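Local coordinates for DNA repair protein PprA (Deinococcus deserti, PDB 6MC8) that probably binds DNA as a dimer that can build filaments, serving the repair of radiation-damaged DNA and the segregation of the genome, at residues T179-W184 with L190-H195; G156-L161 with R166-H171; A76-R79 with L84-L87; F257-A262 with D289-A294. The protein carries 2 engineered substitutions. One frame throughout, in Å; residues are numbered along the deposited sequence.

Interaction 1 (T179-W184 with L190-H195); sequences TWTRTW and LAVEVH
Leu190 reaches back with CD1 to lie 4.0 Å from CG2 of Thr183. Next along, Ala191 sets its methyl over the six-membered ring of Trp184: CB stands 3.6 Å from the ring centroid and 17° off the normal, a CH-pi contact, while its backbone trades a pair of hydrogen bonds with Trp184. Val192 turns to the other side of the sheet, CG2 packing on the hydroxyl of Thr183, whose OG1 is hydrogen-bonded to NE1 of Trp277 on helix 274-304. The two strands form an antiparallel beta hairpin, the centre of a four-stranded sheet with that helix against one face. Glu193 is fully extended, CG anti to the backbone N (chi1 -178°), and runs beside Arg182. Its OE1 takes NE of Arg182 at 2.9 Å, from above the carboxylate plane, and NH2 at 3.1 Å on the syn lone pair, so one oxygen holds two donors; OE2 is hydrogen-bonded to OG of Ser261. Glu193 O is also shared, by Arg182 N and by OG1 of Thr181 at 2.8 Å. Val194 CG1 meets CG2 of Thr179 at 3.6 Å. His195 closes the ladder through paired backbone bonds with Trp180, its ND1 hydrogen-bonded to OG of Ser261.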
loop_
_atom_site.group_PDB
_atom_site.type_symbol
_atom_site.label_atom_id
_atom_site.label_comp_id
_atom_site.label_asym_id
_atom_site.label_seq_id
_atom_site.Cartn_x
_atom_site.Cartn_y
_atom_site.Cartn_z
ATOM N N THR A 179 28.282 -1.310 -6.281
ATOM C CA THR A 179 27.055 -1.924 -5.797
ATOM C C THR A 179 25.984 -0.867 -5.554
ATOM O O THR A 179 26.247 0.173 -4.947
ATOM C CB THR A 179 27.357 -2.718 -4.519
ATOM O OG1 THR A 179 27.991 -3.956 -4.859
ATOM C CG2 THR A 179 26.146 -2.950 -3.661
ATOM N N TRP A 180 24.784 -1.135 -6.056
ATOM C CA TRP A 180 23.612 -0.302 -5.844
ATOM C C TRP A 180 22.524 -1.124 -5.172
ATOM O O TRP A 180 22.388 -2.322 -5.425
ATOM C CB TRP A 180 23.134 0.269 -7.171
ATOM C CG TRP A 180 24.021 1.351 -7.663
ATOM C CD1 TRP A 180 25.198 1.204 -8.324
ATOM C CD2 TRP A 180 23.773 2.754 -7.592
ATOM N NE1 TRP A 180 25.724 2.429 -8.631
ATOM C CE2 TRP A 180 24.863 3.398 -8.193
ATOM C CE3 TRP A 180 22.740 3.528 -7.063
ATOM C CZ2 TRP A 180 24.945 4.779 -8.289
ATOM C CZ3 TRP A 180 22.825 4.890 -7.156
ATOM C CH2 TRP A 180 23.920 5.505 -7.766
ATOM N N THR A 181 21.755 -0.483 -4.299
ATOM C CA THR A 181 20.815 -1.218 -3.470
ATOM C C THR A 181 19.491 -0.476 -3.341
ATOM O O THR A 181 19.419 0.743 -3.503
ATOM C CB THR A 181 21.422 -1.520 -2.088
ATOM O OG1 THR A 181 20.526 -2.339 -1.334
ATOM C CG2 THR A 181 21.708 -0.261 -1.330
ATOM N N ARG A 182 18.433 -1.244 -3.072
ATOM C CA ARG A 182 17.098 -0.713 -2.849
ATOM C C ARG A 182 16.298 -1.674 -1.981
ATOM O O ARG A 182 16.572 -2.873 -1.934
ATOM C CB ARG A 182 16.362 -0.439 -4.167
ATOM C CG ARG A 182 16.145 -1.638 -5.060
ATOM C CD ARG A 182 15.523 -1.186 -6.359
ATOM N NE ARG A 182 15.401 -2.252 -7.341
ATOM C CZ ARG A 182 14.881 -2.086 -8.551
ATOM N NH1 ARG A 182 14.433 -0.899 -8.917
ATOM N NH2 ARG A 182 14.812 -3.102 -9.394
ATOM N N THR A 183 15.304 -1.124 -1.294
ATOM C CA THR A 183 14.507 -1.835 -0.306
ATOM C C THR A 183 13.032 -1.577 -0.577
ATOM O O THR A 183 12.642 -0.441 -0.856
ATOM C CB THR A 183 14.894 -1.381 1.116
ATOM O OG1 THR A 183 16.248 -1.764 1.388
ATOM C CG2 THR A 183 13.969 -1.961 2.180
ATOM N N TRP A 184 12.216 -2.629 -0.521
ATOM C CA TRP A 184 10.790 -2.449 -0.726
ATOM C C TRP A 184 10.001 -3.447 0.109
ATOM O O TRP A 184 10.490 -4.526 0.449
ATOM C CB TRP A 184 10.427 -2.569 -2.211
ATOM C CG TRP A 184 10.504 -3.937 -2.817
ATOM C CD1 TRP A 184 9.461 -4.769 -3.080
ATOM C CD2 TRP A 184 11.685 -4.639 -3.212
ATOM N NE1 TRP A 184 9.911 -5.932 -3.640
ATOM C CE2 TRP A 184 11.276 -5.882 -3.728
ATOM C CE3 TRP A 184 13.050 -4.339 -3.179
ATOM C CZ2 TRP A 184 12.179 -6.818 -4.220
ATOM C CZ3 TRP A 184 13.941 -5.272 -3.665
ATOM C CH2 TRP A 184 13.503 -6.498 -4.170
ATOM N N LEU A 190 9.097 -7.911 3.410
ATOM C CA LEU A 190 10.172 -6.943 3.257
ATOM C C LEU A 190 11.250 -7.551 2.376
ATOM O O LEU A 190 11.580 -8.730 2.515
ATOM C CB LEU A 190 10.769 -6.545 4.608
ATOM C CG LEU A 190 11.868 -5.480 4.583
ATOM C CD1 LEU A 190 11.317 -4.147 4.134
ATOM C CD2 LEU A 190 12.560 -5.357 5.915
ATOM N N ALA A 191 11.789 -6.755 1.463
ATOM C CA ALA A 191 12.771 -7.257 0.518
ATOM C C ALA A 191 13.838 -6.211 0.248
ATOM O O ALA A 191 13.585 -5.009 0.343
ATOM C CB ALA A 191 12.103 -7.674 -0.779
ATOM N N VAL A 192 15.035 -6.680 -0.087
ATOM C CA VAL A 192 16.160 -5.813 -0.406
ATOM C C VAL A 192 16.938 -6.436 -1.562
ATOM O O VAL A 192 17.139 -7.656 -1.607
ATOM C CB VAL A 192 17.044 -5.550 0.836
ATOM C CG1 VAL A 192 17.561 -6.827 1.453
ATOM C CG2 VAL A 192 18.198 -4.623 0.511
ATOM N N GLU A 193 17.305 -5.608 -2.534
ATOM C CA GLU A 193 18.083 -6.024 -3.689
ATOM C C GLU A 193 19.451 -5.371 -3.609
ATOM O O GLU A 193 19.555 -4.195 -3.265
ATOM C CB GLU A 193 17.385 -5.635 -4.994
ATOM C CG GLU A 193 18.109 -6.076 -6.251
ATOM C CD GLU A 193 17.401 -5.654 -7.511
ATOM O OE1 GLU A 193 16.359 -4.982 -7.414
ATOM O OE2 GLU A 193 17.882 -5.994 -8.604
ATOM N N VAL A 194 20.491 -6.140 -3.903
ATOM C CA VAL A 194 21.855 -5.644 -4.012
ATOM C C VAL A 194 22.347 -5.961 -5.415
ATOM O O VAL A 194 22.348 -7.124 -5.827
ATOM C CB VAL A 194 22.760 -6.268 -2.935
ATOM C CG1 VAL A 194 24.199 -6.002 -3.229
ATOM C CG2 VAL A 194 22.414 -5.701 -1.581
ATOM N N HIS A 195 22.761 -4.931 -6.146
ATOM C CA HIS A 195 23.004 -5.027 -7.579
ATOM C C HIS A 195 24.391 -4.517 -7.940
ATOM O O HIS A 195 24.734 -3.375 -7.632
ATOM C CB HIS A 195 21.956 -4.231 -8.343
ATOM C CG HIS A 195 22.143 -4.238 -9.824
ATOM N ND1 HIS A 195 21.810 -5.315 -10.612
ATOM C CD2 HIS A 195 22.624 -3.292 -10.663
ATOM C CE1 HIS A 195 22.077 -5.033 -11.874
ATOM N NE2 HIS A 195 22.575 -3.813 -11.931
#

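Interaction 2 (G156-L161 with R166-H171); sequences GQLRVL and RDFETH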
loop_
_atom_site.group_PDB
_atom_site.type_symbol
_atom_site.label_atom_id
_atom_site.label_comp_id
_atom_site.label_asym_id
_atom_site.label_seq_id
_atom_site.Cartn_x
_atom_site.Cartn_y
_atom_site.Cartn_z
ATOM N N GLY A 156 17.166 7.121 9.005
ATOM C CA GLY A 156 15.935 7.531 9.661
ATOM C C GLY A 156 14.719 7.404 8.767
ATOM O O GLY A 156 13.604 7.184 9.246
ATOM N N GLN A 157 14.913 7.573 7.457
ATOM C CA GLN A 157 13.849 7.278 6.502
ATOM C C GLN A 157 13.489 5.799 6.514
ATOM O O GLN A 157 12.311 5.442 6.587
ATOM C CB GLN A 157 14.258 7.712 5.096
ATOM C CG GLN A 157 14.020 9.168 4.768
ATOM C CD GLN A 157 14.615 9.555 3.435
ATOM O OE1 GLN A 157 15.480 8.869 2.920
ATOM N NE2 GLN A 157 14.100 10.610 2.839
ATOM N N LEU A 158 14.495 4.927 6.471
ATOM C CA LEU A 158 14.241 3.492 6.394
ATOM C C LEU A 158 13.683 2.946 7.698
ATOM O O LEU A 158 12.970 1.942 7.690
ATOM C CB LEU A 158 15.521 2.753 6.015
ATOM C CG LEU A 158 15.974 2.952 4.576
ATOM C CD1 LEU A 158 17.361 2.399 4.372
ATOM C CD2 LEU A 158 14.992 2.271 3.646
ATOM N N ARG A 159 13.986 3.593 8.823
ATOM C CA ARG A 159 13.509 3.103 10.111
ATOM C C ARG A 159 12.001 3.270 10.243
ATOM O O ARG A 159 11.312 2.392 10.767
ATOM C CB ARG A 159 14.241 3.818 11.244
ATOM C CG ARG A 159 13.878 3.328 12.626
ATOM C CD ARG A 159 14.769 3.950 13.671
ATOM N NE ARG A 159 16.139 3.470 13.545
ATOM C CZ ARG A 159 16.586 2.347 14.096
ATOM N NH1 ARG A 159 15.771 1.596 14.821
ATOM N NH2 ARG A 159 17.848 1.980 13.934
ATOM N N VAL A 160 11.466 4.378 9.737
ATOM C CA VAL A 160 10.028 4.599 9.807
ATOM C C VAL A 160 9.307 3.771 8.746
ATOM O O VAL A 160 8.206 3.261 8.981
ATOM C CB VAL A 160 9.732 6.105 9.683
ATOM C CG1 VAL A 160 8.247 6.389 9.745
ATOM C CG2 VAL A 160 10.454 6.873 10.766
ATOM N N LEU A 161 9.929 3.594 7.579
ATOM C CA LEU A 161 9.304 2.827 6.503
ATOM C C LEU A 161 9.234 1.341 6.841
ATOM O O LEU A 161 8.268 0.657 6.485
ATOM C CB LEU A 161 10.067 3.048 5.197
ATOM C CG LEU A 161 9.997 4.425 4.536
ATOM C CD1 LEU A 161 11.031 4.533 3.441
ATOM C CD2 LEU A 161 8.624 4.695 3.979
ATOM N N ARG A 166 3.295 0.668 5.503
ATOM C CA ARG A 166 2.824 -0.402 4.636
ATOM C C ARG A 166 3.770 -0.481 3.446
ATOM O O ARG A 166 4.975 -0.288 3.632
ATOM C CB ARG A 166 1.375 -0.165 4.236
ATOM C CG ARG A 166 0.438 -0.249 5.427
ATOM C CD ARG A 166 -0.940 0.270 5.116
ATOM N NE ARG A 166 -1.783 0.301 6.305
ATOM C CZ ARG A 166 -2.706 -0.604 6.599
ATOM N NH1 ARG A 166 -2.950 -1.599 5.765
ATOM N NH2 ARG A 166 -3.412 -0.489 7.710
ATOM N N ASP A 167 3.273 -0.932 2.291
ATOM C CA ASP A 167 4.067 -1.005 1.066
ATOM C C ASP A 167 4.820 0.289 0.776
ATOM O O ASP A 167 4.251 1.380 0.796
ATOM C CB ASP A 167 3.184 -1.324 -0.140
ATOM C CG ASP A 167 2.489 -2.656 -0.025
ATOM O OD1 ASP A 167 2.889 -3.473 0.822
ATOM O OD2 ASP A 167 1.569 -2.903 -0.826
ATOM N N PHE A 168 6.124 0.158 0.554
ATOM C CA PHE A 168 6.977 1.274 0.184
ATOM C C PHE A 168 8.041 0.736 -0.758
ATOM O O PHE A 168 8.210 -0.475 -0.882
ATOM C CB PHE A 168 7.615 1.950 1.414
ATOM C CG PHE A 168 8.688 1.132 2.083
ATOM C CD1 PHE A 168 8.361 0.144 2.992
ATOM C CD2 PHE A 168 10.033 1.385 1.837
ATOM C CE1 PHE A 168 9.350 -0.602 3.606
ATOM C CE2 PHE A 168 11.014 0.639 2.446
ATOM C CZ PHE A 168 10.672 -0.351 3.334
ATOM N N GLU A 169 8.736 1.631 -1.442
ATOM C CA GLU A 169 9.814 1.139 -2.323
ATOM C C GLU A 169 10.845 2.243 -2.426
ATOM O O GLU A 169 10.477 3.358 -2.602
ATOM C CB GLU A 169 9.318 0.875 -3.737
ATOM C CG GLU A 169 10.408 0.453 -4.672
ATOM C CD GLU A 169 9.925 0.140 -6.056
ATOM O OE1 GLU A 169 8.702 0.217 -6.285
ATOM O OE2 GLU A 169 10.768 -0.184 -6.915
ATOM N N THR A 170 12.101 1.916 -2.252
ATOM C CA THR A 170 13.153 2.938 -2.421
ATOM C C THR A 170 13.718 2.888 -3.835
ATOM O O THR A 170 13.583 1.893 -4.527
ATOM C CB THR A 170 14.271 2.876 -1.385
ATOM O OG1 THR A 170 15.069 1.738 -1.626
ATOM C CG2 THR A 170 13.781 2.785 0.028
ATOM N N HIS A 171 14.294 4.011 -4.230
ATOM C CA HIS A 171 15.061 4.190 -5.477
ATOM C C HIS A 171 16.455 3.625 -5.233
ATOM O O HIS A 171 16.834 3.366 -4.123
ATOM C CB HIS A 171 15.209 5.673 -5.842
ATOM C CG HIS A 171 14.112 6.329 -6.615
ATOM N ND1 HIS A 171 13.811 6.006 -7.888
ATOM C CD2 HIS A 171 13.314 7.360 -6.317
ATOM C CE1 HIS A 171 12.841 6.762 -8.308
ATOM N NE2 HIS A 171 12.525 7.580 -7.383
#
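Leu161 lays its CB over the middle of the Phe168 ring, 3.6 Å from the centroid and only 7° from the normal, a nearly vertical CH-pi contact. With CG anti to the carbonyl carbon (chi1 -69°), both branches of the leucine stay close to the phenylalanine: Leu161 CD1 reaches CD2 of the ring at 3.7 Å, and Leu161 CD2 comes down toward its root, 3.9 Å from Phe168 CB. Phe168 meets them because its CG sits between the backbone N and the carbonyl carbon (chi1 72°), which stands the ring up from the strand with one face to the helix. Helix 156-163 packs against the start of strand 168-176, the first strand of the four-stranded antiparallel sheet; the same helix faces the second subunit, where Val160 and Leu161 pack on Val160 of that chain. One turn earlier, Leu158 sends CD2 to the methyl CG2 of Thr170 at 3.8 Å. Thr170 turns that methyl to the helix and keeps OG1 for the backbone N of Thr183 on the next strand. Leu161 O lies 3.3 Å from CE1 of Phe168 and is hydrogen-bonded to NH1 of Arg185.

Interaction 3 (A76-R79 with L84-L87); sequences AHDR and LLHL
Leu85 brings its CD2 methyl against the carboxylate of Asp78, 3.4 Å from OD1, with the two side chains crossing at about a right angle. The methyl packs on an oxygen whose hydrogen bonds are made with other groups, and Asp78 OD2 forms a salt bridge with NH1 of Arg265 on strand 261-267. Although the first bond of the Asp78 side chain leads away from the 84-87 segment, CG lies anti to the carbonyl carbon (chi1 -70°), and the carboxylate swings back to meet the leucine. Leu85 also rests on Arg265, so its side chain touches both members of the ion pair. A looser approach joins Leu84 CD1 to CE1 of the His77 ring at 4.5 Å, oblique to it; that ring is stacked on His89 and meets Tyr126 and Trp80 edge-to-face. Between these two side-chain contacts a water spans the backbones, accepting from Leu84 N at 2.9 Å and donating to His77 O at the longer distance of 3.3 Å. The water therefore gives the backbones a polar link where direct bonding is absent. From Leu84 to Leu87 the chain makes a type I beta turn, closed by Leu87 N to Leu84 O at 3.1 Å. This is a helix-to-strand connection, in which the end of helix 62-80 is followed by a folded-back loop leading into strand 89-95 of the three-stranded antiparallel sheet.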
loop_
_atom_site.group_PDB
_atom_site.type_symbol
_atom_site.label_atom_id
_atom_site.label_comp_id
_atom_site.label_asym_id
_atom_site.label_seq_id
_atom_site.Cartn_x
_atom_site.Cartn_y
_atom_site.Cartn_z
ATOM N N ALA A 76 16.172 -17.404 -10.292
ATOM C CA ALA A 76 17.132 -17.029 -11.320
ATOM C C ALA A 76 16.945 -15.582 -11.755
ATOM O O ALA A 76 17.921 -14.892 -12.060
ATOM C CB ALA A 76 17.019 -17.974 -12.514
ATOM N N HIS A 77 15.701 -15.098 -11.780
ATOM C CA HIS A 77 15.468 -13.707 -12.156
ATOM C C HIS A 77 15.848 -12.743 -11.043
ATOM O O HIS A 77 16.112 -11.566 -11.309
ATOM C CB HIS A 77 14.018 -13.487 -12.576
ATOM C CG HIS A 77 13.741 -13.862 -13.993
ATOM N ND1 HIS A 77 14.225 -13.129 -15.052
ATOM C CD2 HIS A 77 13.015 -14.866 -14.532
ATOM C CE1 HIS A 77 13.823 -13.675 -16.182
ATOM N NE2 HIS A 77 13.084 -14.729 -15.895
ATOM N N ASP A 78 15.883 -13.215 -9.796
ATOM C CA ASP A 78 16.387 -12.383 -8.709
ATOM C C ASP A 78 17.882 -12.150 -8.855
ATOM O O ASP A 78 18.416 -11.153 -8.363
ATOM C CB ASP A 78 16.094 -13.033 -7.358
ATOM C CG ASP A 78 14.633 -13.013 -7.004
ATOM O OD1 ASP A 78 13.926 -12.086 -7.433
ATOM O OD2 ASP A 78 14.190 -13.931 -6.295
ATOM N N ARG A 79 18.567 -13.056 -9.540
ATOM C CA ARG A 79 20.011 -13.021 -9.640
ATOM C C ARG A 79 20.496 -12.548 -11.000
ATOM O O ARG A 79 21.559 -11.929 -11.083
ATOM C CB ARG A 79 20.552 -14.406 -9.310
ATOM C CG ARG A 79 20.286 -14.752 -7.871
ATOM C CD ARG A 79 20.656 -16.157 -7.553
ATOM N NE ARG A 79 20.517 -16.436 -6.133
ATOM C CZ ARG A 79 20.809 -17.599 -5.573
ATOM N NH1 ARG A 79 21.263 -18.595 -6.315
ATOM N NH2 ARG A 79 20.655 -17.762 -4.272
ATOM N N LEU A 84 12.903 -7.069 -13.936
ATOM C CA LEU A 84 11.590 -7.591 -14.279
ATOM C C LEU A 84 10.843 -8.047 -13.032
ATOM O O LEU A 84 10.010 -8.949 -13.092
ATOM C CB LEU A 84 11.715 -8.734 -15.281
ATOM C CG LEU A 84 12.502 -8.400 -16.550
ATOM C CD1 LEU A 84 12.575 -9.592 -17.491
ATOM C CD2 LEU A 84 11.958 -7.179 -17.250
ATOM N N LEU A 85 11.146 -7.422 -11.893
ATOM C CA LEU A 85 10.518 -7.774 -10.626
ATOM C C LEU A 85 9.076 -7.300 -10.535
ATOM O O LEU A 85 8.321 -7.801 -9.698
ATOM C CB LEU A 85 11.339 -7.198 -9.475
ATOM C CG LEU A 85 12.715 -7.828 -9.287
ATOM C CD1 LEU A 85 13.549 -7.044 -8.298
ATOM C CD2 LEU A 85 12.551 -9.252 -8.819
ATOM N N HIS A 86 8.681 -6.346 -11.373
ATOM C CA HIS A 86 7.295 -5.917 -11.485
ATOM C C HIS A 86 6.450 -6.872 -12.313
ATOM O O HIS A 86 5.227 -6.709 -12.361
ATOM C CB HIS A 86 7.235 -4.520 -12.099
ATOM C CG HIS A 86 7.708 -4.468 -13.515
ATOM N ND1 HIS A 86 9.040 -4.512 -13.857
ATOM C CD2 HIS A 86 7.024 -4.368 -14.679
ATOM C CE1 HIS A 86 9.157 -4.452 -15.169
ATOM N NE2 HIS A 86 7.949 -4.363 -15.691
ATOM N N LEU A 87 7.065 -7.849 -12.965
ATOM C CA LEU A 87 6.369 -8.866 -13.729
ATOM C C LEU A 87 6.334 -10.163 -12.931
ATOM O O LEU A 87 7.175 -10.408 -12.064
ATOM C CB LEU A 87 7.054 -9.096 -15.079
ATOM C CG LEU A 87 7.179 -7.880 -15.996
ATOM C CD1 LEU A 87 8.000 -8.218 -17.224
ATOM C CD2 LEU A 87 5.822 -7.336 -16.387
HETATM O O HOH W 1 14.054 -9.318 -12.442
#

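Interaction 4 (F257-A262 with D289-A294); sequences FAVSSA and DELQKA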
loop_
_atom_site.group_PDB
_atom_site.type_symbol
_atom_site.label_atom_id
_atom_site.label_comp_id
_atom_site.label_asym_id
_atom_site.label_seq_id
_atom_site.Cartn_x
_atom_site.Cartn_y
_atom_site.Cartn_z
ATOM N N PHE A 257 23.389 -15.026 -20.206
ATOM C CA PHE A 257 22.842 -14.767 -18.886
ATOM C C PHE A 257 23.986 -14.628 -17.897
ATOM O O PHE A 257 24.915 -15.435 -17.896
ATOM C CB PHE A 257 21.895 -15.887 -18.445
ATOM C CG PHE A 257 20.582 -15.890 -19.164
ATOM C CD1 PHE A 257 19.531 -15.124 -18.702
ATOM C CD2 PHE A 257 20.403 -16.644 -20.311
ATOM C CE1 PHE A 257 18.324 -15.120 -19.356
ATOM C CE2 PHE A 257 19.201 -16.635 -20.976
ATOM C CZ PHE A 257 18.159 -15.877 -20.494
ATOM N N ALA A 258 23.914 -13.599 -17.061
ATOM C CA ALA A 258 24.918 -13.364 -16.039
ATOM C C ALA A 258 24.233 -12.972 -14.739
ATOM O O ALA A 258 23.099 -12.495 -14.733
ATOM C CB ALA A 258 25.912 -12.280 -16.466
ATOM N N VAL A 259 24.944 -13.180 -13.635
ATOM C CA VAL A 259 24.470 -12.779 -12.315
ATOM C C VAL A 259 24.835 -11.324 -12.075
ATOM O O VAL A 259 26.006 -10.946 -12.155
ATOM C CB VAL A 259 25.061 -13.677 -11.216
ATOM C CG1 VAL A 259 24.745 -13.121 -9.843
ATOM C CG2 VAL A 259 24.506 -15.059 -11.328
ATOM N N SER A 260 23.828 -10.506 -11.773
ATOM C CA SER A 260 24.053 -9.113 -11.431
ATOM C C SER A 260 23.375 -8.673 -10.142
ATOM O O SER A 260 23.708 -7.600 -9.634
ATOM C CB SER A 260 23.592 -8.192 -12.571
ATOM O OG SER A 260 22.190 -8.224 -12.724
ATOM N N SER A 261 22.455 -9.456 -9.590
ATOM C CA SER A 261 21.758 -9.052 -8.382
ATOM C C SER A 261 21.658 -10.220 -7.411
ATOM O O SER A 261 22.045 -11.348 -7.714
ATOM C CB SER A 261 20.359 -8.504 -8.687
ATOM O OG SER A 261 20.428 -7.290 -9.404
ATOM N N ALA A 262 21.152 -9.913 -6.221
ATOM C CA ALA A 262 20.807 -10.890 -5.204
ATOM C C ALA A 262 19.739 -10.280 -4.313
ATOM O O ALA A 262 19.882 -9.145 -3.854
ATOM C CB ALA A 262 22.024 -11.307 -4.374
ATOM N N ASP A 289 28.429 -11.248 -4.069
ATOM C CA ASP A 289 29.872 -11.335 -4.269
ATOM C C ASP A 289 30.308 -12.773 -4.505
ATOM O O ASP A 289 31.209 -13.033 -5.307
ATOM C CB ASP A 289 30.619 -10.740 -3.074
ATOM C CG ASP A 289 30.493 -9.234 -2.998
ATOM O OD1 ASP A 289 30.256 -8.603 -4.043
ATOM O OD2 ASP A 289 30.656 -8.680 -1.894
ATOM N N GLU A 290 29.661 -13.724 -3.834
ATOM C CA GLU A 290 30.041 -15.120 -4.008
ATOM C C GLU A 290 29.532 -15.683 -5.330
ATOM O O GLU A 290 30.242 -16.446 -5.994
ATOM C CB GLU A 290 29.550 -15.954 -2.822
ATOM C CG GLU A 290 29.841 -17.442 -2.955
ATOM C CD GLU A 290 31.326 -17.760 -3.090
ATOM O OE1 GLU A 290 32.166 -17.066 -2.481
ATOM O OE2 GLU A 290 31.655 -18.695 -3.847
ATOM N N LEU A 291 28.319 -15.300 -5.741
ATOM C CA LEU A 291 27.769 -15.789 -7.001
ATOM C C LEU A 291 28.540 -15.259 -8.200
ATOM O O LEU A 291 28.677 -15.952 -9.211
ATOM C CB LEU A 291 26.297 -15.413 -7.115
ATOM C CG LEU A 291 25.310 -16.222 -6.287
ATOM C CD1 LEU A 291 24.000 -15.500 -6.290
ATOM C CD2 LEU A 291 25.150 -17.604 -6.868
ATOM N N GLN A 292 29.065 -14.041 -8.100
ATOM C CA GLN A 292 29.864 -13.500 -9.190
ATOM C C GLN A 292 31.269 -14.090 -9.198
ATOM O O GLN A 292 31.864 -14.259 -10.266
ATOM C CB GLN A 292 29.902 -11.977 -9.104
ATOM C CG GLN A 292 28.604 -11.328 -9.534
ATOM C CD GLN A 292 28.615 -9.822 -9.398
ATOM O OE1 GLN A 292 29.497 -9.245 -8.771
ATOM N NE2 GLN A 292 27.654 -9.175 -10.027
ATOM N N LYS A 293 31.817 -14.413 -8.026
ATOM C CA LYS A 293 33.125 -15.055 -7.997
ATOM C C LYS A 293 33.032 -16.521 -8.394
ATOM O O LYS A 293 33.957 -17.058 -9.010
ATOM C CB LYS A 293 33.776 -14.903 -6.622
ATOM C CG LYS A 293 34.302 -13.507 -6.354
ATOM C CD LYS A 293 35.167 -13.439 -5.109
ATOM C CE LYS A 293 34.344 -13.476 -3.842
ATOM N NZ LYS A 293 35.193 -13.291 -2.637
ATOM N N ALA A 294 31.920 -17.182 -8.063
ATOM C CA ALA A 294 31.717 -18.548 -8.532
ATOM C C ALA A 294 31.419 -18.573 -10.023
ATOM O O ALA A 294 31.685 -19.571 -10.700
ATOM C CB ALA A 294 30.590 -19.220 -7.752
#
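Val259 meets helix 274-304 with both its side chain and its carbonyl. Its CG1, anti to the backbone N (chi1 171°), touches CB of Leu291 at 3.9 Å, and the valine also packs on Leu288, one turn earlier on the helix. The carbonyl of Val259 accepts a hydrogen bond from NE2 of Gln292 at 3.2 Å. The N-H points fairly straight at the oxygen (159°), and the oxygen lies close to the amide plane of the glutamine; the donor, however, sits above the carbonyl plane, 37° out of it. Gln292 gets there by an extended chain beyond CG, and the other end of the same amide, OE1, accepts from NH1 of Arg196. Ser260 follows with its CA 3.9 Å from that NE2, while its own OG is hydrogen-bonded to the carbonyl of Trp80. The side chain of Ser261 starts away from the helix, on the side of the sheet. Ala262, at the start of strand 261-267, turns its methyl toward the helix, where it packs on Leu288. With an oxygen tied to an arginine and a nitrogen tied to a main-chain carbonyl, the Gln292 amide has its flip fixed, and the positive guanidinium at OE1 would probably polarise the group and make NE2 a somewhat stronger donor.

Overall arrangement
Interaction 1 is the hub of the four. Interaction 2 joins it along one side of the four-stranded sheet, where Thr183 O and Thr170 N lie 2.8 Å apart, a probable hydrogen bond between neighbouring strands; the centres of interactions 1 and 2 are about 12 Å apart. Interaction 4 reaches the other side through a probable hydrogen bond of Ser261 OG, 2.7 Å from His195 ND1. Interaction 3 packs on the sheet through Leu85, whose CD1 is 3.6 Å from Glu193 OE1, and is tied to interaction 4 by a probable hydrogen bond of Arg79 O, 2.8 Å from Ser260 N. Interactions 2 and 4 do not touch, with centres about 26 Å apart. Of the four, interaction 2 alone is contacted by the second subunit.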